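Local coordinates for isomaltodextranase (Arthrobacter globiformis, PDB 5AWO), which hydrolyses alpha-1,6-glucosidic linkages of dextran-type polysaccharides, releasing isomaltose units one after another from the non-reducing ends, at residues 124-129 / 201-206; 128-133 / 170-175. All blocks are in the same frame, centred on the assembly; numbering follows the deposited sequence.

Contact 1: 124-129 / 201-206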
ATOM      1  N   TYR A 124      16.177   5.405  -2.977  1.00 13.69           N
ATOM      2  CA  TYR A 124      15.599   6.475  -2.145  1.00 13.27           C
ATOM      3  C   TYR A 124      16.046   7.820  -2.707  1.00 13.33           C
ATOM      4  O   TYR A 124      17.230   8.140  -2.720  1.00 14.55           O
ATOM      5  CB  TYR A 124      16.081   6.294  -0.722  1.00 13.49           C
ATOM      6  CG  TYR A 124      15.733   7.373   0.283  1.00 13.81           C
ATOM      7  CD1 TYR A 124      16.408   8.589   0.324  1.00 13.68           C
ATOM      8  CD2 TYR A 124      14.777   7.143   1.271  1.00 14.28           C
ATOM      9  CE1 TYR A 124      16.113   9.563   1.264  1.00 14.84           C
ATOM     10  CE2 TYR A 124      14.521   8.107   2.231  1.00 14.95           C
ATOM     11  CZ  TYR A 124      15.186   9.302   2.223  1.00 14.56           C
ATOM     12  OH  TYR A 124      14.915  10.282   3.174  1.00 16.24           O
ATOM     13  N   TYR A 125      15.114   8.567  -3.262  1.00 13.07           N
ATOM     14  CA  TYR A 125      15.374   9.969  -3.585  1.00 12.90           C
ATOM     15  C   TYR A 125      14.070  10.703  -3.796  1.00 13.16           C
ATOM     16  O   TYR A 125      13.074  10.128  -4.177  1.00 14.08           O
ATOM     17  CB  TYR A 125      16.287  10.138  -4.832  1.00 12.52           C
ATOM     18  CG  TYR A 125      17.169  11.359  -4.697  1.00 12.87           C
ATOM     19  CD1 TYR A 125      18.278  11.347  -3.853  1.00 13.20           C
ATOM     20  CD2 TYR A 125      16.914  12.529  -5.431  1.00 13.56           C
ATOM     21  CE1 TYR A 125      19.070  12.466  -3.677  1.00 13.55           C
ATOM     22  CE2 TYR A 125      17.692  13.656  -5.248  1.00 13.45           C
ATOM     23  CZ  TYR A 125      18.782  13.619  -4.394  1.00 13.39           C
ATOM     24  OH  TYR A 125      19.550  14.753  -4.240  1.00 14.92           O
ATOM     25  N   ASN A 126      14.124  12.012  -3.559  1.00 13.49           N
ATOM     26  CA  ASN A 126      12.985  12.883  -3.791  1.00 13.71           C
ATOM     27  C   ASN A 126      13.355  13.770  -4.973  1.00 13.12           C
ATOM     28  O   ASN A 126      14.296  14.544  -4.876  1.00 13.33           O
ATOM     29  CB  ASN A 126      12.670  13.710  -2.537  1.00 13.69           C
ATOM     30  CG  ASN A 126      11.404  14.522  -2.682  1.00 13.64           C
ATOM     31  OD1 ASN A 126      11.104  15.011  -3.791  1.00 14.31           O
ATOM     32  ND2 ASN A 126      10.631  14.677  -1.598  1.00 13.83           N
ATOM     33  N   PRO A 127      12.615  13.652  -6.090  1.00 12.95           N
ATOM     34  CA  PRO A 127      13.024  14.391  -7.300  1.00 14.18           C
ATOM     35  C   PRO A 127      12.720  15.877  -7.254  1.00 14.70           C
ATOM     36  O   PRO A 127      12.995  16.578  -8.252  1.00 15.17           O
ATOM     37  CB  PRO A 127      12.258  13.696  -8.392  1.00 14.44           C
ATOM     38  CG  PRO A 127      10.995  13.252  -7.711  1.00 13.64           C
ATOM     39  CD  PRO A 127      11.415  12.849  -6.328  1.00 13.58           C
ATOM     40  N   LEU A 128      12.198  16.378  -6.131  1.00 14.66           N
ATOM     41  CA  LEU A 128      12.133  17.809  -5.893  1.00 16.15           C
ATOM     42  C   LEU A 128      13.338  18.352  -5.136  1.00 15.84           C
ATOM     43  O   LEU A 128      13.390  19.552  -4.819  1.00 16.80           O
ATOM     44  CB  LEU A 128      10.816  18.227  -5.222  1.00 18.35           C
ATOM     45  CG  LEU A 128       9.822  18.626  -6.340  1.00 21.08           C
ATOM     46  CD1 LEU A 128       9.262  17.419  -7.046  1.00 20.91           C
ATOM     47  CD2 LEU A 128       8.688  19.447  -5.774  1.00 23.41           C
ATOM     48  N   TRP A 129      14.303  17.496  -4.824  1.00 14.54           N
ATOM     49  CA  TRP A 129      15.566  17.941  -4.284  1.00 15.21           C
ATOM     50  C   TRP A 129      16.444  18.389  -5.439  1.00 16.59           C
ATOM     51  O   TRP A 129      16.531  17.683  -6.468  1.00 17.65           O
ATOM     52  CB  TRP A 129      16.299  16.863  -3.467  1.00 15.36           C
ATOM     53  CG  TRP A 129      15.752  16.651  -2.082  1.00 14.57           C
ATOM     54  CD1 TRP A 129      15.194  17.578  -1.273  1.00 15.05           C
ATOM     55  CD2 TRP A 129      15.735  15.423  -1.363  1.00 14.43           C
ATOM     56  NE1 TRP A 129      14.814  16.991  -0.068  1.00 14.84           N
ATOM     57  CE2 TRP A 129      15.130  15.668  -0.114  1.00 14.56           C
ATOM     58  CE3 TRP A 129      16.186  14.133  -1.651  1.00 13.85           C
ATOM     59  CZ2 TRP A 129      14.967  14.670   0.848  1.00 13.70           C
ATOM     60  CZ3 TRP A 129      15.990  13.132  -0.712  1.00 14.56           C
ATOM     61  CH2 TRP A 129      15.383  13.407   0.528  1.00 14.98           C
ATOM     62  N   ASP A 201      10.856  10.581   0.171  1.00 13.57           N
ATOM     63  CA  ASP A 201      10.669  10.939   1.577  1.00 13.52           C
ATOM     64  C   ASP A 201      10.591  12.452   1.767  1.00 13.90           C
ATOM     65  O   ASP A 201      10.816  13.220   0.830  1.00 14.09           O
ATOM     66  CB  ASP A 201      11.882  10.363   2.341  1.00 13.68           C
ATOM     67  CG  ASP A 201      11.723  10.265   3.872  1.00 14.77           C
ATOM     68  OD1 ASP A 201      10.664  10.615   4.430  1.00 15.47           O
ATOM     69  OD2 ASP A 201      12.741   9.827   4.486  1.00 15.58           O
ATOM     70  N   PHE A 202      10.233  12.871   2.990  1.00 13.99           N
ATOM     71  CA  PHE A 202      10.178  14.287   3.377  1.00 14.23           C
ATOM     72  C   PHE A 202       9.140  15.082   2.593  1.00 15.39           C
ATOM     73  O   PHE A 202       9.213  16.310   2.478  1.00 15.28           O
ATOM     74  CB  PHE A 202      11.582  14.914   3.327  1.00 14.70           C
ATOM     75  CG  PHE A 202      12.488  14.378   4.413  1.00 14.40           C
ATOM     76  CD1 PHE A 202      12.372  14.849   5.708  1.00 14.52           C
ATOM     77  CD2 PHE A 202      13.392  13.386   4.154  1.00 15.52           C
ATOM     78  CE1 PHE A 202      13.161  14.353   6.718  1.00 15.46           C
ATOM     79  CE2 PHE A 202      14.194  12.868   5.164  1.00 14.91           C
ATOM     80  CZ  PHE A 202      14.072  13.355   6.455  1.00 15.08           C
ATOM     81  N   LEU A 203       8.099  14.369   2.186  1.00 15.39           N
ATOM     82  CA  LEU A 203       7.007  14.997   1.452  1.00 15.80           C
ATOM     83  C   LEU A 203       6.340  16.128   2.234  1.00 15.58           C
ATOM     84  O   LEU A 203       6.088  17.212   1.703  1.00 15.74           O
ATOM     85  CB  LEU A 203       5.984  13.930   1.066  1.00 17.11           C
ATOM     86  CG  LEU A 203       6.458  13.000  -0.036  1.00 17.55           C
ATOM     87  CD1 LEU A 203       5.538  11.792  -0.123  1.00 18.49           C
ATOM     88  CD2 LEU A 203       6.537  13.736  -1.367  1.00 17.80           C
ATOM     89  N   SER A 204       6.050  15.870   3.497  1.00 15.36           N
ATOM     90  CA  SER A 204       5.359  16.822   4.349  1.00 14.70           C
ATOM     91  C   SER A 204       6.210  18.055   4.584  1.00 14.80           C
ATOM     92  O   SER A 204       5.701  19.180   4.668  1.00 15.19           O
ATOM     93  CB  SER A 204       4.966  16.156   5.673  1.00 14.75           C
ATOM     94  OG  SER A 204       6.073  15.540   6.342  1.00 16.00           O
ATOM     95  N   TRP A 205       7.523  17.860   4.658  1.00 14.24           N
ATOM     96  CA  TRP A 205       8.426  19.005   4.816  1.00 14.47           C
ATOM     97  C   TRP A 205       8.422  19.917   3.582  1.00 15.45           C
ATOM     98  O   TRP A 205       8.385  21.145   3.735  1.00 15.63           O
ATOM     99  CB  TRP A 205       9.835  18.553   5.150  1.00 14.98           C
ATOM    100  CG  TRP A 205      10.002  17.899   6.494  1.00 15.20           C
ATOM    101  CD1 TRP A 205       9.047  17.291   7.252  1.00 15.71           C
ATOM    102  CD2 TRP A 205      11.230  17.805   7.242  1.00 16.00           C
ATOM    103  NE1 TRP A 205       9.608  16.822   8.419  1.00 15.43           N
ATOM    104  CE2 TRP A 205      10.940  17.116   8.438  1.00 16.05           C
ATOM    105  CE3 TRP A 205      12.540  18.242   7.021  1.00 16.45           C
ATOM    106  CZ2 TRP A 205      11.917  16.851   9.407  1.00 16.76           C
ATOM    107  CZ3 TRP A 205      13.512  17.986   7.987  1.00 17.27           C
ATOM    108  CH2 TRP A 205      13.193  17.297   9.167  1.00 17.01           C
ATOM    109  N   TYR A 206       8.420  19.338   2.390  1.00 15.71           N
ATOM    110  CA  TYR A 206       8.139  20.140   1.166  1.00 15.12           C
ATOM    111  C   TYR A 206       6.782  20.858   1.250  1.00 16.27           C
ATOM    112  O   TYR A 206       6.687  22.066   1.020  1.00 17.58           O
ATOM    113  CB  TYR A 206       8.185  19.255  -0.085  1.00 15.90           C
ATOM    114  CG  TYR A 206       7.724  20.003  -1.311  1.00 15.84           C
ATOM    115  CD1 TYR A 206       8.599  20.846  -1.990  1.00 15.86           C
ATOM    116  CD2 TYR A 206       6.427  19.893  -1.777  1.00 16.38           C
ATOM    117  CE1 TYR A 206       8.172  21.562  -3.089  1.00 15.32           C
ATOM    118  CE2 TYR A 206       5.998  20.613  -2.873  1.00 16.95           C
ATOM    119  CZ  TYR A 206       6.883  21.450  -3.522  1.00 16.39           C
ATOM    120  OH  TYR A 206       6.395  22.148  -4.625  1.00 17.39           O
TER

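Contact 2: 128-133 / 170-175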
ATOM      1  N   LEU A 128      12.198  16.378  -6.131  1.00 14.66           N
ATOM      2  CA  LEU A 128      12.133  17.809  -5.893  1.00 16.15           C
ATOM      3  C   LEU A 128      13.338  18.352  -5.136  1.00 15.84           C
ATOM      4  O   LEU A 128      13.390  19.552  -4.819  1.00 16.80           O
ATOM      5  CB  LEU A 128      10.816  18.227  -5.222  1.00 18.35           C
ATOM      6  CG  LEU A 128       9.822  18.626  -6.340  1.00 21.08           C
ATOM      7  CD1 LEU A 128       9.262  17.419  -7.046  1.00 20.91           C
ATOM      8  CD2 LEU A 128       8.688  19.447  -5.774  1.00 23.41           C
ATOM      9  N   TRP A 129      14.303  17.496  -4.824  1.00 14.54           N
ATOM     10  CA  TRP A 129      15.566  17.941  -4.284  1.00 15.21           C
ATOM     11  C   TRP A 129      16.444  18.389  -5.439  1.00 16.59           C
ATOM     12  O   TRP A 129      16.531  17.683  -6.468  1.00 17.65           O
ATOM     13  CB  TRP A 129      16.299  16.863  -3.467  1.00 15.36           C
ATOM     14  CG  TRP A 129      15.752  16.651  -2.082  1.00 14.57           C
ATOM     15  CD1 TRP A 129      15.194  17.578  -1.273  1.00 15.05           C
ATOM     16  CD2 TRP A 129      15.735  15.423  -1.363  1.00 14.43           C
ATOM     17  NE1 TRP A 129      14.814  16.991  -0.068  1.00 14.84           N
ATOM     18  CE2 TRP A 129      15.130  15.668  -0.114  1.00 14.56           C
ATOM     19  CE3 TRP A 129      16.186  14.133  -1.651  1.00 13.85           C
ATOM     20  CZ2 TRP A 129      14.967  14.670   0.848  1.00 13.70           C
ATOM     21  CZ3 TRP A 129      15.990  13.132  -0.712  1.00 14.56           C
ATOM     22  CH2 TRP A 129      15.383  13.407   0.528  1.00 14.98           C
ATOM     23  N   VAL A 130      17.112  19.520  -5.245  1.00 16.07           N
ATOM     24  CA  VAL A 130      18.108  20.003  -6.187  1.00 17.05           C
ATOM     25  C   VAL A 130      19.392  20.242  -5.403  1.00 15.71           C
ATOM     26  O   VAL A 130      19.402  21.070  -4.466  1.00 16.09           O
ATOM     27  CB  VAL A 130      17.627  21.312  -6.857  1.00 16.90           C
ATOM     28  CG1 VAL A 130      18.576  21.697  -7.971  1.00 17.40           C
ATOM     29  CG2 VAL A 130      16.203  21.189  -7.388  1.00 17.53           C
ATOM     30  N   HIS A 131      20.465  19.554  -5.742  1.00 16.08           N
ATOM     31  CA  HIS A 131      21.670  19.675  -4.927  1.00 16.15           C
ATOM     32  C   HIS A 131      22.332  21.034  -5.115  1.00 18.06           C
ATOM     33  O   HIS A 131      22.461  21.511  -6.241  1.00 17.62           O
ATOM     34  CB  HIS A 131      22.690  18.575  -5.218  1.00 17.16           C
ATOM     35  CG  HIS A 131      23.603  18.329  -4.070  1.00 17.53           C
ATOM     36  ND1 HIS A 131      24.602  19.208  -3.701  1.00 17.13           N
ATOM     37  CD2 HIS A 131      23.574  17.379  -3.106  1.00 17.77           C
ATOM     38  CE1 HIS A 131      25.211  18.755  -2.622  1.00 18.92           C
ATOM     39  NE2 HIS A 131      24.589  17.653  -2.230  1.00 18.37           N
ATOM     40  N   ARG A 132      22.799  21.630  -4.027  1.00 17.00           N
ATOM     41  CA  ARG A 132      23.490  22.910  -4.092  1.00 18.93           C
ATOM     42  C   ARG A 132      24.690  22.856  -5.055  1.00 18.82           C
ATOM     43  O   ARG A 132      24.962  23.836  -5.751  1.00 18.77           O
ATOM     44  CB  ARG A 132      23.940  23.334  -2.697  1.00 21.88           C
ATOM     45  CG  ARG A 132      24.542  24.706  -2.599  1.00 25.22           C
ATOM     46  CD  ARG A 132      24.814  24.998  -1.137  1.00 29.02           C
ATOM     47  NE  ARG A 132      25.440  26.295  -0.925  1.00 31.94           N
ATOM     48  CZ  ARG A 132      25.526  26.908   0.252  1.00 35.80           C
ATOM     49  NH1 ARG A 132      25.025  26.345   1.344  1.00 33.39           N
ATOM     50  NH2 ARG A 132      26.123  28.099   0.341  1.00 37.29           N
ATOM     51  N   ALA A 133      25.384  21.738  -5.132  1.00 18.15           N
ATOM     52  CA  ALA A 133      26.543  21.616  -6.040  1.00 18.50           C
ATOM     53  C   ALA A 133      26.115  21.730  -7.504  1.00 19.46           C
ATOM     54  O   ALA A 133      26.881  22.196  -8.370  1.00 20.24           O
ATOM     55  CB  ALA A 133      27.281  20.308  -5.804  1.00 18.61           C
ATOM     56  N   TYR A 170      18.387  22.073  -2.091  1.00 16.08           N
ATOM     57  CA  TYR A 170      17.269  22.964  -2.247  1.00 16.97           C
ATOM     58  C   TYR A 170      15.987  22.195  -2.445  1.00 16.43           C
ATOM     59  O   TYR A 170      16.010  21.087  -3.001  1.00 16.60           O
ATOM     60  CB  TYR A 170      17.441  23.855  -3.489  1.00 17.10           C
ATOM     61  CG  TYR A 170      18.486  24.924  -3.380  1.00 17.78           C
ATOM     62  CD1 TYR A 170      19.805  24.686  -3.746  1.00 18.15           C
ATOM     63  CD2 TYR A 170      18.155  26.194  -2.920  1.00 18.33           C
ATOM     64  CE1 TYR A 170      20.772  25.684  -3.635  1.00 18.31           C
ATOM     65  CE2 TYR A 170      19.117  27.191  -2.812  1.00 19.01           C
ATOM     66  CZ  TYR A 170      20.415  26.924  -3.179  1.00 20.43           C
ATOM     67  OH  TYR A 170      21.380  27.915  -3.075  1.00 21.87           O
ATOM     68  N   TRP A 171      14.859  22.779  -2.068  1.00 16.48           N
ATOM     69  CA  TRP A 171      13.597  22.342  -2.605  1.00 16.58           C
ATOM     70  C   TRP A 171      13.362  23.060  -3.936  1.00 17.33           C
ATOM     71  O   TRP A 171      13.533  24.273  -4.044  1.00 18.89           O
ATOM     72  CB  TRP A 171      12.437  22.669  -1.670  1.00 16.16           C
ATOM     73  CG  TRP A 171      12.272  21.754  -0.487  1.00 15.77           C
ATOM     74  CD1 TRP A 171      12.216  22.128   0.829  1.00 15.82           C
ATOM     75  CD2 TRP A 171      12.046  20.337  -0.508  1.00 15.30           C
ATOM     76  NE1 TRP A 171      12.015  21.042   1.617  1.00 15.89           N
ATOM     77  CE2 TRP A 171      11.896  19.926   0.831  1.00 15.32           C
ATOM     78  CE3 TRP A 171      11.956  19.381  -1.519  1.00 15.64           C
ATOM     79  CZ2 TRP A 171      11.657  18.588   1.190  1.00 15.80           C
ATOM     80  CZ3 TRP A 171      11.717  18.051  -1.168  1.00 16.05           C
ATOM     81  CH2 TRP A 171      11.584  17.661   0.179  1.00 16.14           C
ATOM     82  N   LEU A 172      12.981  22.295  -4.943  1.00 16.23           N
ATOM     83  CA  LEU A 172      12.622  22.821  -6.255  1.00 17.06           C
ATOM     84  C   LEU A 172      11.479  23.787  -6.176  1.00 17.72           C
ATOM     85  O   LEU A 172      10.545  23.566  -5.442  1.00 16.54           O
ATOM     86  CB  LEU A 172      12.229  21.639  -7.152  1.00 18.32           C
ATOM     87  CG  LEU A 172      11.613  21.985  -8.516  1.00 20.38           C
ATOM     88  CD1 LEU A 172      12.690  22.591  -9.371  1.00 21.52           C
ATOM     89  CD2 LEU A 172      11.021  20.743  -9.156  1.00 21.47           C
ATOM     90  N   ASP A 173      11.556  24.873  -6.952  1.00 17.02           N
ATOM     91  CA  ASP A 173      10.423  25.762  -7.156  1.00 17.21           C
ATOM     92  C   ASP A 173       9.658  25.327  -8.397  1.00 16.90           C
ATOM     93  O   ASP A 173      10.078  25.581  -9.534  1.00 16.34           O
ATOM     94  CB  ASP A 173      10.881  27.207  -7.298  1.00 18.27           C
ATOM     95  CG  ASP A 173       9.718  28.162  -7.471  1.00 18.45           C
ATOM     96  OD1 ASP A 173       8.542  27.754  -7.528  1.00 19.78           O
ATOM     97  OD2 ASP A 173      10.021  29.370  -7.554  1.00 22.18           O
ATOM     98  N   VAL A 174       8.536  24.649  -8.185  1.00 16.56           N
ATOM     99  CA  VAL A 174       7.745  24.096  -9.290  1.00 17.96           C
ATOM    100  C   VAL A 174       7.100  25.151 -10.192  1.00 18.27           C
ATOM    101  O   VAL A 174       6.565  24.804 -11.258  1.00 18.87           O
ATOM    102  CB  VAL A 174       6.684  23.058  -8.826  1.00 19.13           C
ATOM    103  CG1 VAL A 174       7.344  21.921  -8.072  1.00 19.29           C
ATOM    104  CG2 VAL A 174       5.588  23.708  -7.992  1.00 20.60           C
ATOM    105  N   THR A 175       7.140  26.414  -9.785  1.00 18.00           N
ATOM    106  CA  THR A 175       6.630  27.505 -10.634  1.00 19.52           C
ATOM    107  C   THR A 175       7.687  28.002 -11.632  1.00 20.18           C
ATOM    108  O   THR A 175       7.365  28.823 -12.501  1.00 20.58           O
ATOM    109  CB  THR A 175       6.112  28.691  -9.779  1.00 20.48           C
ATOM    110  OG1 THR A 175       7.209  29.414  -9.207  1.00 20.49           O
ATOM    111  CG2 THR A 175       5.156  28.224  -8.694  1.00 22.33           C
TER

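Contact 1: 124-129 / 201-206
Y124 and N126 each place one polar atom on D201. The Y124 hydroxyl gives a short hydrogen bond, OH to OD2 of D201 at 2.6 Å, meeting the oxygen on its anti side and 25° out of the carboxylate plane; ring and carboxylate stand almost perpendicular. With its CG anti to the backbone N (chi1 173°), Y124 sends its ring across to the carboxylate. The N126 amide hydrogen-bonds the main chain instead: ND2 to O of D201 at 2.8 Å, the oxygen near the amide plane and the donor nearly in line with the C=O. Its other end, OD1, accepts from N of L128 at 2.9 Å, an Asx turn that fixes the amide's rotation within the type I turn N126–W129. Farther out, the Y124 OH sits at the rim of the F202 ring, 3.3 Å from CE2, and CZ2 of W129 comes within 3.9 Å of CD2 of F202. Beyond N126, toward the helix, CD2 of L128 rests over a face of Y206, 3.8 Å from the ring centroid, a CH-pi contact. A phenylalanine in place of Y124 would probably leave OD2 of D201 without this hydrogen bond and its carboxylate freer to turn. D201 is the probable nucleophile, just past strand 197-200, and Y124 ends neighbouring strand 120-124: the C-terminal rim of a TIM barrel, where glycoside hydrolase family 27 enzymes carry their catalytic carboxylates.

Contact 2: 128-133 / 170-175
W129 and W171 stack at the apolar centre, side by side and pointing the same way. The five-membered ring of W129 overlaps the six-membered ring of W171 in an offset stack, centroids 4.4 Å apart and planes inclined by 29°; NE1 of W129 lies over the W171 face, toward its rim, 3.3 Å from CH2. Both indoles set off from their strands alike, with CG anti to the carbonyl carbon (chi1 -77° and -78°). On the other face of the sheet CB of V130 meets CB of Y170 at 4.2 Å, and CG2 of V130 packs on CB of L172. L128, just before W129, packs its CG on CD2 of L172 at 3.7 Å and its CD2 on CG1 of V174 at 3.6 Å. The backbones are joined by three hydrogen bonds: V130 N to Y170 O (3.0 Å), Y170 N to V130 O (2.8 Å) and L172 N to L128 O (2.8 Å). At the outer edge R132 crosses Y170 obliquely, its CA at the ring edge; its NE forms a salt bridge with E136 and its NH1 a hydrogen bond with the main-chain O of N167. W129–W171 is the non-hydrogen-bonded pair and V130–Y170 the hydrogen-bonded pair of a two-stranded antiparallel sheet, formed within the excursion between barrel strands 120-124 and 197-200.

How the contacts relate
Contacts 1 and 2 start from the same run of chain, share L128 and W129, and have centres about 10 Å apart. The same CD2 methyl of L128 takes part in both. The rim of the W171 indole, from contact 2, packs against contact 1: its CZ3 lies 3.6 Å from ND2 of N126 and its CH2 3.6 Å from O of F202, next to the amide that holds the D201 carbonyl. Y206 OH also touches CG1 of V174 at 3.6 Å. W129 and F202 both come within about 4 Å of a bound acetate, probably from the crystallisation liquor, which may mark a pocket beside D201, the probable nucleophile; the W129 side chain is about 5 Å from that of D201.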